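Local coordinates for cell surface protein (Putative S-layer protein) (Clostridioides difficile R20291, PDB 5NJL) that probably forms part of the S-layer at the bacterial surface, has an extended three-domain fold and promotes cell adhesion in vitro, at residues K20-M25 with T55-L60; G31-G36 with V91-E96; Q37-I42 with K80-N85; G160-D165 with L193-A198. One frame throughout, in Å; residues are numbered along the deposited sequence. Where two conformers were deposited one is given.

Contact 1: K20-M25 with T55-L60; sequences KVRDLM and TNIDEL. With SO4 (sulfate ion), chain Q.
I57 and M25 carry this contact, each reaching past the other toward the opposite backbone. The ethyl branch of I57 leaves with CG1 anti to the backbone N (chi1 -172°) and bends back at chi2, which brings CD1 obliquely across V21, 3.7 Å from V21 CG1. CD1 of I57 also lies 3.7 Å from R22 N, while its CG1 runs past R22 CB; the R22 chain continues beyond this aliphatic base to a guanidinium that salt-bridges a sulfate ion. M25 is extended as far as its thioether and then turns at chi3 (81°). Its SD thus rests 3.7 Å from I57 N, and CE presses on the peptide between T55 and N56, 3.5 Å from N56 N. L60 CD2 adds a looser touch on V21 CG1. N56 and E59 form a capping box: in the conformer described, N56 OD1 takes D58 N (2.9 Å) on a lone pair in the carbonyl plane, and E59 OE2 accepts from N56 N. T55 N adds a further bond to E59 OE2 at 2.8 Å, from the same face of the carboxylate. T55 OG1 donates to a second sulfate, probably from the crystallisation liquor. Since no hydrogen bond crosses between helix 14-25 and the start of helix 57-65, the two are joined by apolar and sulfur contacts, while the amides of T55, N56 and D58 find acceptors within their own segment.

Contact 2: G31-G36 with V91-E96; sequences GGSQVG and VAEATE
The carboxylate of E93 faces the turn around S33 with both oxygens. S33 OG donates a short bond to E93 OE1 (2.6 Å), arriving from above the carboxylate plane, 45° out of it. OE2 of E93 receives a weak bond from S33 N at 3.4 Å and approaches G32 CA. The other flat group, the Q34 amide, has S33 OG almost in its plane: Q34 NE2 donates to that oxygen over 3.2 Å, so the hydroxyl is tied to both amide and carboxylate. E93 can reach back to the turn because CG lies between its own backbone N and carbonyl carbon (chi1 60°) and the chain folds again at chi2. Q34 CG, set by chi1, meets A92 CB at 3.4 Å, and the bend at chi2 then turns the amide toward S33 OG; V91 CG1 packs on the carbonyl of G31. A single water fills the centre of the contact, donating to G31 O and to E93 OE2 (2.7 Å) and accepting from Q34 N and A92 N. It thus links both backbones with the carboxylate. The turn from G32 to V35 is type I and belongs to the loop joining helix 14-25 to strand 40-45. Across the contact, V91 belongs to strand 90-91, which pairs with strand 83-84, and E93 lies on the short strand 93-94, antiparallel to 199-200; Y29 touches both Q34 and A92.

Contact 3: Q37-I42 with K80-N85; sequences QPIYEI and KGHITN. With SO4 (sulfate ion), chain C.
Where strands 40-45 and 72-79, antiparallel neighbours in the five-stranded mixed sheet, give way to loops, one more backbone bond ties I39 to K80. K80 N donates to I39 O (2.9 Å). The K80 side chain then runs back over two successive carbonyls, those of I39 and P38: CB and CG graze I39 O, CD lies 3.6 Å from P38 O, and bends at chi3 and chi4 carry the ammonium round to E41. The E41 chain meets it at about a right angle, with CG anti to the backbone N (chi1 -175°). Its OE1 and K80 NZ form a salt bridge of 3.3 Å, whose direct hydrogen bond is weak. A water reinforces the pair by accepting from K80 NZ at 2.8 Å and donating to E41 OE1. Within the sheet the pairing is taken up by the backbones of E41 and T78, so the K80 bond lies just beyond the regular strands, and G81 and H82 lead on to the small hairpin of strands 83-84 and 90-91. Further along, I39 CG2 sits 3.5 Å from H82 ND1 and also over one face of the Y40 ring, offset toward its rim. Y40 OH comes within 3.8 Å of H82 CE1. The imidazole is held at both nitrogens: ND1 bonds to D79 OD1, while NE2 donates to sulfate O1 (2.7 Å), which lies at the ring edge near its plane.

Contact 4: G160-D165 with L193-A198; sequences GDEKID and LGVAGA. With SO4 (sulfate ion), chain P.
I164 turns its CG1 into the cramped place between its backbone N and carbonyl carbon (chi1 48°), with CG2 anti to the carbonyl carbon, and so both branches meet L193: CG2 lies 4.0 Å from L193 CB, and CG1 is near L193 CD1. D165 CB lies 3.9 Å from V195 O, and its CG, anti to the backbone N (chi1 -179°), carries the carboxylate on beyond it. The backbones are joined at I164 and V195, whose CA atoms are 4.1 Å apart. A196 N donates to K163 O (2.9 Å), and D165 N donates to G194 O over the same distance of 2.9 Å. This flanking pattern marks a single beta bridge, with I164 and V195 as a non-hydrogen-bonded antiparallel pair. The directions from CA 162 to CA 165 and from CA 193 to CA 196 lie 95° apart, and the pairing stops after one step in this long loop region between strands 152-158 and 199-200. CA-H...O contacts from V195 CA to K163 O and from I164 CA to G194 O fill the bridge. The side of the bridge formed by I164 and L193 packs on I141 of strand 138-145, whereas V195 lies over K163 O and touches E162 OE1 with CG1. One water connects D165 O to G194 N (2.9 Å), and a second sits between D165 OD2 and V195 O. The other carboxylate oxygen, D165 OD1, is bonded to T167 OG1, and G197 N donates to sulfate O4 at 2.7 Å.

Contact 3 touches both contact 1 and contact 2, which do not touch each other (nearest atoms about 8 Å apart). Helix 14-25 in contact 1 rests on strand 40-45 of contact 3, where M25 CG lies 3.7 Å from I42 CG1; their centres are 14 Å apart. Contact 3 lies only 8 Å from contact 2, centre to centre, and the two share the small hairpin through V91 N and I83 O, 2.9 Å apart. Contact 2 in turn leads to contact 4, 15 Å away between centres, through probable hydrogen bonds between E96 O and K163 N and between T95 OG1 and A196 O, each 2.9 Å. The sulfates at contacts 1, 3 and 4 probably come from the crystallisation liquor.

Contact 1: K20-M25 with T55-L60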
loop_
_atom_site.group_PDB
_atom_site.type_symbol
_atom_site.label_atom_id
_atom_site.label_comp_id
_atom_site.label_asym_id
_atom_site.label_seq_id
_atom_site.Cartn_x
_atom_site.Cartn_y
_atom_site.Cartn_z
ATOM N N LYS A 20 -13.611 -2.264 -12.623
ATOM C CA LYS A 20 -12.243 -1.935 -12.189
ATOM C C LYS A 20 -11.482 -3.154 -11.678
ATOM O O LYS A 20 -10.330 -3.352 -12.048
ATOM C CB LYS A 20 -12.254 -0.835 -11.126
ATOM C CG LYS A 20 -12.675 0.521 -11.687
ATOM C CD LYS A 20 -12.520 1.642 -10.652
ATOM C CE LYS A 20 -12.600 3.032 -11.281
ATOM N NZ LYS A 20 -14.016 3.477 -11.418
ATOM N N VAL A 21 -12.119 -3.972 -10.847
ATOM C CA VAL A 21 -11.467 -5.161 -10.294
ATOM C C VAL A 21 -11.176 -6.203 -11.394
ATOM O O VAL A 21 -10.146 -6.894 -11.350
ATOM C CB VAL A 21 -12.269 -5.760 -9.151
ATOM C CG1 VAL A 21 -11.651 -7.051 -8.639
ATOM C CG2 VAL A 21 -12.354 -4.765 -8.018
ATOM N N ARG A 22 -12.058 -6.307 -12.380
ATOM C CA ARG A 22 -11.804 -7.194 -13.517
ATOM C C ARG A 22 -10.483 -6.817 -14.189
ATOM O O ARG A 22 -9.639 -7.707 -14.477
ATOM C CB ARG A 22 -12.962 -7.168 -14.538
ATOM C CG ARG A 22 -12.706 -7.971 -15.822
ATOM C CD ARG A 22 -13.755 -7.759 -16.927
ATOM N NE ARG A 22 -15.095 -8.258 -16.557
ATOM C CZ ARG A 22 -16.187 -7.498 -16.355
ATOM N NH1 ARG A 22 -17.327 -8.065 -16.008
ATOM N NH2 ARG A 22 -16.158 -6.174 -16.478
ATOM N N ASP A 23 -10.294 -5.514 -14.424
ATOM C CA ASP A 23 -9.059 -5.046 -15.058
ATOM C C ASP A 23 -7.822 -5.308 -14.177
ATOM O O ASP A 23 -6.785 -5.739 -14.696
ATOM C CB ASP A 23 -9.184 -3.576 -15.498
ATOM C CG ASP A 23 -10.226 -3.373 -16.616
ATOM O OD1 ASP A 23 -10.606 -4.353 -17.306
ATOM O OD2 ASP A 23 -10.669 -2.220 -16.804
ATOM N N LEU A 24 -7.934 -5.098 -12.862
ATOM C CA LEU A 24 -6.846 -5.394 -11.927
ATOM C C LEU A 24 -6.480 -6.855 -11.925
ATOM O O LEU A 24 -5.297 -7.202 -11.906
ATOM C CB LEU A 24 -7.203 -5.005 -10.495
ATOM C CG LEU A 24 -7.370 -3.498 -10.218
ATOM C CD1 LEU A 24 -7.763 -3.352 -8.776
ATOM C CD2 LEU A 24 -6.121 -2.679 -10.545
ATOM N N MET A 25 -7.497 -7.715 -11.921
ATOM C CA MET A 25 -7.257 -9.165 -11.836
ATOM C C MET A 25 -6.621 -9.725 -13.115
ATOM O O MET A 25 -6.001 -10.781 -13.067
ATOM C CB MET A 25 -8.543 -9.923 -11.497
ATOM C CG MET A 25 -9.039 -9.658 -10.088
ATOM S SD MET A 25 -10.500 -10.597 -9.595
ATOM C CE MET A 25 -9.783 -12.172 -9.131
ATOM N N THR A 55 -9.868 -15.969 -7.012
ATOM C CA THR A 55 -8.953 -16.083 -8.148
ATOM C C THR A 55 -9.539 -15.723 -9.491
ATOM O O THR A 55 -8.785 -15.632 -10.477
ATOM C CB THR A 55 -8.388 -17.504 -8.243
ATOM O OG1 THR A 55 -9.474 -18.454 -8.323
ATOM C CG2 THR A 55 -7.525 -17.786 -7.011
ATOM N N ASN A 56 -10.866 -15.501 -9.536
ATOM C CA ASN A 56 -11.569 -15.082 -10.754
ATOM C C ASN A 56 -12.591 -14.009 -10.367
ATOM O O ASN A 56 -13.239 -14.108 -9.328
ATOM C CB ASN A 56 -12.327 -16.253 -11.424
ATOM C CG ASN A 56 -12.792 -15.929 -12.853
ATOM O OD1 ASN A 56 -13.804 -15.224 -13.092
ATOM N ND2 ASN A 56 -12.055 -16.473 -13.830
ATOM N N ILE A 57 -12.729 -13.008 -11.217
ATOM C CA ILE A 57 -13.719 -11.936 -11.046
ATOM C C ILE A 57 -15.166 -12.448 -10.873
ATOM O O ILE A 57 -15.956 -11.829 -10.155
ATOM C CB ILE A 57 -13.610 -10.900 -12.199
ATOM C CG1 ILE A 57 -14.480 -9.670 -11.942
ATOM C CG2 ILE A 57 -13.906 -11.512 -13.564
ATOM C CD1 ILE A 57 -14.110 -8.879 -10.702
ATOM N N ASP A 58 -15.501 -13.577 -11.497
ATOM C CA ASP A 58 -16.835 -14.155 -11.336
ATOM C C ASP A 58 -17.155 -14.511 -9.894
ATOM O O ASP A 58 -18.315 -14.438 -9.491
ATOM C CB ASP A 58 -17.098 -15.376 -12.237
ATOM C CG ASP A 58 -18.529 -15.890 -12.064
ATOM O OD1 ASP A 58 -19.458 -15.122 -12.403
ATOM O OD2 ASP A 58 -18.728 -16.989 -11.508
ATOM N N GLU A 59 -16.148 -14.824 -9.085
ATOM C CA GLU A 59 -16.412 -15.075 -7.677
ATOM C C GLU A 59 -17.009 -13.845 -6.988
ATOM O O GLU A 59 -17.912 -13.982 -6.151
ATOM C CB GLU A 59 -15.163 -15.532 -6.935
ATOM C CG GLU A 59 -14.655 -16.890 -7.379
ATOM C CD GLU A 59 -13.405 -17.271 -6.620
ATOM O OE1 GLU A 59 -13.495 -17.499 -5.397
ATOM O OE2 GLU A 59 -12.344 -17.309 -7.252
ATOM N N LEU A 60 -16.500 -12.665 -7.343
ATOM C CA LEU A 60 -17.031 -11.405 -6.811
ATOM C C LEU A 60 -18.408 -11.113 -7.392
ATOM O O LEU A 60 -19.319 -10.748 -6.660
ATOM C CB LEU A 60 -16.077 -10.239 -7.081
ATOM C CG LEU A 60 -16.608 -8.842 -6.759
ATOM C CD1 LEU A 60 -16.879 -8.731 -5.278
ATOM C CD2 LEU A 60 -15.598 -7.808 -7.212
HETATM S S SO4 Q . -9.095 -20.130 -11.190
HETATM O O1 SO4 Q . -9.419 -20.769 -9.898
HETATM O O2 SO4 Q . -9.129 -21.149 -12.262
HETATM O O3 SO4 Q . -10.083 -19.071 -11.487
HETATM O O4 SO4 Q . -7.733 -19.554 -11.122
#

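Contact 2: G31-G36 with V91-E96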
loop_
_atom_site.group_PDB
_atom_site.type_symbol
_atom_site.label_atom_id
_atom_site.label_comp_id
_atom_site.label_asym_id
_atom_site.label_seq_id
_atom_site.Cartn_x
_atom_site.Cartn_y
_atom_site.Cartn_z
ATOM N N GLY A 31 7.732 -10.190 -16.197
ATOM C CA GLY A 31 9.116 -10.650 -16.122
ATOM C C GLY A 31 9.510 -11.074 -14.721
ATOM O O GLY A 31 8.704 -11.001 -13.779
ATOM N N GLY A 32 10.762 -11.518 -14.592
ATOM C CA GLY A 32 11.294 -12.025 -13.355
ATOM C C GLY A 32 10.656 -13.316 -12.875
ATOM O O GLY A 32 9.960 -13.996 -13.636
ATOM N N SER A 33 10.866 -13.633 -11.598
ATOM C CA SER A 33 10.479 -14.951 -11.063
ATOM C C SER A 33 8.966 -15.207 -11.138
ATOM O O SER A 33 8.549 -16.352 -11.292
ATOM C CB SER A 33 10.969 -15.132 -9.619
ATOM O OG SER A 33 10.252 -14.316 -8.704
ATOM N N GLN A 34 8.166 -14.140 -11.033
ATOM C CA GLN A 34 6.699 -14.245 -10.978
ATOM C C GLN A 34 6.004 -14.008 -12.314
ATOM O O GLN A 34 4.789 -13.815 -12.351
ATOM C CB GLN A 34 6.166 -13.279 -9.904
ATOM C CG GLN A 34 6.729 -13.541 -8.506
ATOM C CD GLN A 34 6.473 -14.949 -8.009
ATOM O OE1 GLN A 34 5.327 -15.344 -7.846
ATOM N NE2 GLN A 34 7.541 -15.720 -7.769
ATOM N N VAL A 35 6.745 -14.027 -13.424
ATOM C CA VAL A 35 6.169 -13.835 -14.744
ATOM C C VAL A 35 4.892 -14.686 -14.928
ATOM O O VAL A 35 4.887 -15.870 -14.603
ATOM C CB VAL A 35 7.178 -14.131 -15.891
ATOM C CG1 VAL A 35 7.686 -15.557 -15.876
ATOM C CG2 VAL A 35 6.565 -13.784 -17.234
ATOM N N GLY A 36 3.830 -14.050 -15.398
ATOM C CA GLY A 36 2.533 -14.709 -15.612
ATOM C C GLY A 36 1.607 -14.827 -14.404
ATOM O O GLY A 36 0.491 -15.238 -14.559
ATOM N N VAL A 91 7.818 -6.510 -12.638
ATOM C CA VAL A 91 8.373 -7.596 -11.846
ATOM C C VAL A 91 8.015 -7.492 -10.363
ATOM O O VAL A 91 7.614 -6.430 -9.883
ATOM C CB VAL A 91 9.902 -7.701 -12.029
ATOM C CG1 VAL A 91 10.231 -7.861 -13.511
ATOM C CG2 VAL A 91 10.623 -6.489 -11.461
ATOM N N ALA A 92 8.174 -8.614 -9.671
ATOM C CA ALA A 92 7.756 -8.787 -8.278
ATOM C C ALA A 92 8.857 -8.522 -7.260
ATOM O O ALA A 92 8.598 -8.403 -6.055
ATOM C CB ALA A 92 7.259 -10.218 -8.081
ATOM N N GLU A 93 10.085 -8.460 -7.747
ATOM C CA GLU A 93 11.253 -8.333 -6.886
ATOM C C GLU A 93 12.176 -7.238 -7.451
ATOM O O GLU A 93 12.164 -6.936 -8.663
ATOM C CB GLU A 93 11.949 -9.695 -6.697
ATOM C CG GLU A 93 12.437 -10.348 -7.970
ATOM C CD GLU A 93 11.314 -10.980 -8.807
ATOM O OE1 GLU A 93 10.562 -11.805 -8.234
ATOM O OE2 GLU A 93 11.188 -10.630 -10.008
ATOM N N ALA A 94 12.902 -6.597 -6.541
ATOM C CA ALA A 94 13.803 -5.494 -6.893
ATOM C C ALA A 94 14.767 -5.209 -5.749
ATOM O O ALA A 94 14.489 -5.541 -4.582
ATOM C CB ALA A 94 13.021 -4.238 -7.194
ATOM N N THR A 95 15.908 -4.599 -6.098
ATOM C CA THR A 95 16.839 -4.100 -5.082
ATOM C C THR A 95 16.160 -2.998 -4.298
ATOM O O THR A 95 15.538 -2.105 -4.873
ATOM C CB THR A 95 18.108 -3.535 -5.720
ATOM O OG1 THR A 95 18.673 -4.535 -6.555
ATOM C CG2 THR A 95 19.123 -3.112 -4.624
ATOM N N GLU A 96 16.250 -3.070 -2.980
ATOM C CA GLU A 96 15.699 -2.033 -2.142
ATOM C C GLU A 96 16.427 -0.711 -2.371
ATOM O O GLU A 96 17.600 -0.696 -2.745
ATOM C CB GLU A 96 15.732 -2.473 -0.661
ATOM C CG GLU A 96 14.655 -3.548 -0.434
ATOM C CD GLU A 96 14.453 -4.021 1.000
ATOM O OE1 GLU A 96 15.382 -3.919 1.820
ATOM O OE2 GLU A 96 13.350 -4.568 1.262
HETATM O O HOH W 1 8.751 -11.189 -11.043
#

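Contact 3: Q37-I42 with K80-N85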
loop_
_atom_site.group_PDB
_atom_site.type_symbol
_atom_site.label_atom_id
_atom_site.label_comp_id
_atom_site.label_asym_id
_atom_site.label_seq_id
_atom_site.Cartn_x
_atom_site.Cartn_y
_atom_site.Cartn_z
ATOM N N GLN A 37 2.055 -14.432 -13.222
ATOM C CA GLN A 37 1.234 -14.532 -12.016
ATOM C C GLN A 37 0.553 -13.210 -11.761
ATOM O O GLN A 37 1.050 -12.147 -12.203
ATOM C CB GLN A 37 2.091 -14.899 -10.818
ATOM C CG GLN A 37 2.699 -16.287 -10.922
ATOM C CD GLN A 37 1.650 -17.371 -10.822
ATOM O OE1 GLN A 37 1.469 -18.152 -11.743
ATOM N NE2 GLN A 37 0.947 -17.413 -9.694
ATOM N N PRO A 38 -0.589 -13.240 -11.054
ATOM C CA PRO A 38 -1.293 -11.972 -10.839
ATOM C C PRO A 38 -0.555 -10.983 -9.887
ATOM O O PRO A 38 0.035 -11.398 -8.880
ATOM C CB PRO A 38 -2.647 -12.408 -10.243
ATOM C CG PRO A 38 -2.429 -13.780 -9.698
ATOM C CD PRO A 38 -1.357 -14.399 -10.553
ATOM N N ILE A 39 -0.611 -9.708 -10.236
ATOM C CA ILE A 39 -0.026 -8.633 -9.436
ATOM C C ILE A 39 -0.907 -8.310 -8.227
ATOM O O ILE A 39 -0.386 -7.963 -7.189
ATOM C CB ILE A 39 0.194 -7.385 -10.294
ATOM C CG1 ILE A 39 1.262 -7.665 -11.353
ATOM C CG2 ILE A 39 0.600 -6.174 -9.464
ATOM C CD1 ILE A 39 1.211 -6.706 -12.512
ATOM N N TYR A 40 -2.228 -8.451 -8.369
ATOM C CA TYR A 40 -3.190 -8.084 -7.329
ATOM C C TYR A 40 -3.809 -9.268 -6.625
ATOM O O TYR A 40 -3.987 -10.370 -7.212
ATOM C CB TYR A 40 -4.259 -7.144 -7.913
ATOM C CG TYR A 40 -3.672 -5.838 -8.369
ATOM C CD1 TYR A 40 -3.498 -4.768 -7.464
ATOM C CD2 TYR A 40 -3.227 -5.661 -9.679
ATOM C CE1 TYR A 40 -2.918 -3.578 -7.869
ATOM C CE2 TYR A 40 -2.642 -4.481 -10.086
ATOM C CZ TYR A 40 -2.499 -3.440 -9.172
ATOM O OH TYR A 40 -1.919 -2.271 -9.574
ATOM N N GLU A 41 -4.071 -9.062 -5.326
ATOM C CA GLU A 41 -4.717 -10.034 -4.491
ATOM C C GLU A 41 -6.033 -9.409 -4.054
ATOM O O GLU A 41 -6.043 -8.360 -3.389
ATOM C CB GLU A 41 -3.887 -10.404 -3.258
ATOM C CG GLU A 41 -4.496 -11.515 -2.416
ATOM C CD GLU A 41 -3.595 -11.962 -1.281
ATOM O OE1 GLU A 41 -2.551 -12.564 -1.545
ATOM O OE2 GLU A 41 -3.926 -11.718 -0.116
ATOM N N ILE A 42 -7.129 -10.062 -4.433
ATOM C CA ILE A 42 -8.469 -9.560 -4.115
ATOM C C ILE A 42 -9.074 -10.510 -3.114
ATOM O O ILE A 42 -9.035 -11.743 -3.297
ATOM C CB ILE A 42 -9.371 -9.494 -5.362
ATOM C CG1 ILE A 42 -8.675 -8.776 -6.507
ATOM C CG2 ILE A 42 -10.715 -8.837 -5.026
ATOM C CD1 ILE A 42 -8.255 -7.357 -6.224
ATOM N N LYS A 80 0.392 -6.885 -4.595
ATOM C CA LYS A 80 1.362 -7.832 -4.063
ATOM C C LYS A 80 2.834 -7.349 -4.195
ATOM O O LYS A 80 3.742 -8.059 -3.771
ATOM C CB LYS A 80 1.230 -9.208 -4.713
ATOM C CG LYS A 80 -0.091 -9.926 -4.433
ATOM C CD LYS A 80 -0.283 -11.167 -5.312
ATOM C CE LYS A 80 0.470 -12.403 -4.857
ATOM N NZ LYS A 80 0.179 -12.713 -3.443
ATOM N N GLY A 81 3.041 -6.177 -4.794
ATOM C CA GLY A 81 4.358 -5.554 -4.895
ATOM C C GLY A 81 4.875 -5.721 -6.299
ATOM O O GLY A 81 5.140 -6.846 -6.726
ATOM N N HIS A 82 4.988 -4.610 -7.017
ATOM C CA HIS A 82 5.510 -4.624 -8.369
ATOM C C HIS A 82 6.289 -3.367 -8.706
ATOM O O HIS A 82 6.141 -2.329 -8.055
ATOM C CB HIS A 82 4.367 -4.838 -9.373
ATOM C CG HIS A 82 3.411 -3.697 -9.471
ATOM N ND1 HIS A 82 2.490 -3.403 -8.489
ATOM C CD2 HIS A 82 3.227 -2.779 -10.448
ATOM C CE1 HIS A 82 1.786 -2.344 -8.863
ATOM N NE2 HIS A 82 2.216 -1.946 -10.039
ATOM N N ILE A 83 7.127 -3.464 -9.723
ATOM C CA ILE A 83 7.882 -2.313 -10.215
ATOM C C ILE A 83 8.241 -2.602 -11.652
ATOM O O ILE A 83 8.326 -3.759 -12.038
ATOM C CB ILE A 83 9.154 -2.094 -9.344
ATOM C CG1 ILE A 83 9.604 -0.629 -9.350
ATOM C CG2 ILE A 83 10.292 -3.016 -9.757
ATOM C CD1 ILE A 83 10.719 -0.343 -8.348
ATOM N N THR A 84 8.452 -1.566 -12.443
ATOM C CA THR A 84 9.004 -1.721 -13.780
ATOM C C THR A 84 10.539 -1.729 -13.754
ATOM O O THR A 84 11.146 -0.795 -13.240
ATOM C CB THR A 84 8.490 -0.590 -14.685
ATOM O OG1 THR A 84 7.068 -0.679 -14.740
ATOM C CG2 THR A 84 9.052 -0.720 -16.087
ATOM N N ASN A 85 11.160 -2.783 -14.265
ATOM C CA ASN A 85 12.610 -2.928 -14.220
ATOM C C ASN A 85 13.275 -2.252 -15.445
ATOM O O ASN A 85 12.596 -1.660 -16.273
ATOM C CB ASN A 85 13.024 -4.397 -14.023
ATOM C CG ASN A 85 12.825 -5.272 -15.253
ATOM O OD1 ASN A 85 12.472 -4.807 -16.343
ATOM N ND2 ASN A 85 13.046 -6.570 -15.071
HETATM S S SO4 C . 1.115 1.095 -11.579
HETATM O O1 SO4 C . 1.451 -0.263 -12.047
HETATM O O2 SO4 C . -0.282 1.423 -11.954
HETATM O O3 SO4 C . 2.034 2.071 -12.216
HETATM O O4 SO4 C . 1.273 1.132 -10.101
HETATM O O HOH W 2 -2.465 -13.690 -3.803
#

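Contact 4: G160-D165 with L193-A198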
loop_
_atom_site.group_PDB
_atom_site.type_symbol
_atom_site.label_atom_id
_atom_site.label_comp_id
_atom_site.label_asym_id
_atom_site.label_seq_id
_atom_site.Cartn_x
_atom_site.Cartn_y
_atom_site.Cartn_z
ATOM N N GLY A 160 16.503 7.440 -3.063
ATOM C CA GLY A 160 15.760 6.914 -4.188
ATOM C C GLY A 160 16.576 6.017 -5.078
ATOM O O GLY A 160 16.020 5.340 -5.918
ATOM N N ASP A 161 17.900 5.983 -4.899
ATOM C CA ASP A 161 18.740 5.038 -5.635
ATOM C C ASP A 161 18.702 3.655 -5.029
ATOM O O ASP A 161 18.459 3.485 -3.825
ATOM C CB ASP A 161 20.195 5.560 -5.712
ATOM C CG ASP A 161 20.340 6.767 -6.635
ATOM O OD1 ASP A 161 19.531 6.916 -7.597
ATOM O OD2 ASP A 161 21.276 7.570 -6.437
ATOM N N GLU A 162 18.929 2.648 -5.867
ATOM C CA GLU A 162 19.038 1.261 -5.416
ATOM C C GLU A 162 20.298 1.067 -4.581
ATOM O O GLU A 162 21.351 1.675 -4.874
ATOM C CB GLU A 162 19.027 0.296 -6.614
ATOM C CG GLU A 162 17.692 0.349 -7.377
ATOM C CD GLU A 162 17.646 -0.503 -8.651
ATOM O OE1 GLU A 162 18.693 -0.994 -9.120
ATOM O OE2 GLU A 162 16.529 -0.670 -9.194
ATOM N N LYS A 163 20.177 0.241 -3.536
ATOM C CA LYS A 163 21.285 -0.052 -2.635
ATOM C C LYS A 163 22.423 -0.689 -3.389
ATOM O O LYS A 163 22.209 -1.556 -4.222
ATOM C CB LYS A 163 20.860 -0.936 -1.478
ATOM C CG LYS A 163 19.957 -0.166 -0.513
ATOM C CD LYS A 163 19.549 -1.002 0.692
ATOM C CE LYS A 163 18.732 -0.143 1.642
ATOM N NZ LYS A 163 18.461 -0.912 2.888
ATOM N N ILE A 164 23.630 -0.222 -3.103
ATOM C CA ILE A 164 24.795 -0.659 -3.848
ATOM C C ILE A 164 25.558 -1.717 -3.036
ATOM O O ILE A 164 25.337 -1.870 -1.826
ATOM C CB ILE A 164 25.657 0.521 -4.399
ATOM C CG1 ILE A 164 25.972 1.597 -3.378
ATOM C CG2 ILE A 164 24.953 1.225 -5.538
ATOM C CD1 ILE A 164 26.676 1.077 -2.177
ATOM N N ASP A 165 26.440 -2.455 -3.702
ATOM C CA ASP A 165 27.206 -3.525 -3.065
ATOM C C ASP A 165 28.580 -3.543 -3.717
ATOM O O ASP A 165 28.697 -3.880 -4.889
ATOM C CB ASP A 165 26.456 -4.842 -3.296
ATOM C CG ASP A 165 27.129 -6.062 -2.669
ATOM O OD1 ASP A 165 28.230 -5.993 -2.042
ATOM O OD2 ASP A 165 26.513 -7.142 -2.840
ATOM N N LEU A 193 28.173 1.371 -9.750
ATOM C CA LEU A 193 28.423 0.268 -8.862
ATOM C C LEU A 193 27.352 -0.801 -9.026
ATOM O O LEU A 193 26.210 -0.513 -9.420
ATOM C CB LEU A 193 28.493 0.730 -7.425
ATOM C CG LEU A 193 29.555 1.771 -7.094
ATOM C CD1 LEU A 193 29.306 2.305 -5.702
ATOM C CD2 LEU A 193 30.930 1.120 -7.185
ATOM N N GLY A 194 27.737 -2.038 -8.737
ATOM C CA GLY A 194 26.771 -3.136 -8.709
ATOM C C GLY A 194 25.792 -2.939 -7.564
ATOM O O GLY A 194 26.087 -2.254 -6.572
ATOM N N VAL A 195 24.629 -3.546 -7.702
ATOM C CA VAL A 195 23.584 -3.393 -6.696
ATOM C C VAL A 195 23.448 -4.611 -5.779
ATOM O O VAL A 195 23.916 -5.712 -6.071
ATOM C CB VAL A 195 22.241 -3.027 -7.351
ATOM C CG1 VAL A 195 22.363 -1.687 -8.031
ATOM C CG2 VAL A 195 21.770 -4.100 -8.329
ATOM N N ALA A 196 22.771 -4.406 -4.659
ATOM C CA ALA A 196 22.488 -5.465 -3.727
ATOM C C ALA A 196 21.444 -6.404 -4.364
ATOM O O ALA A 196 20.853 -6.093 -5.410
ATOM C CB ALA A 196 21.996 -4.897 -2.401
ATOM N N GLY A 197 21.273 -7.566 -3.751
ATOM C CA GLY A 197 20.385 -8.593 -4.289
ATOM C C GLY A 197 18.942 -8.121 -4.250
ATOM O O GLY A 197 18.567 -7.306 -3.401
ATOM N N ALA A 198 18.170 -8.572 -5.227
ATOM C CA ALA A 198 16.743 -8.233 -5.302
ATOM C C ALA A 198 15.999 -8.907 -4.157
ATOM O O ALA A 198 16.384 -9.976 -3.697
ATOM C CB ALA A 198 16.151 -8.646 -6.632
HETATM S S SO4 P . 22.844 -9.504 -1.160
HETATM O O1 SO4 P . 22.155 -8.994 0.053
HETATM O O2 SO4 P . 21.952 -10.418 -1.912
HETATM O O3 SO4 P . 24.047 -10.269 -0.758
HETATM O O4 SO4 P . 23.235 -8.354 -2.009
HETATM O O HOH W 3 29.929 -2.910 -7.111
HETATM O O HOH W 4 24.848 -7.958 -4.890
#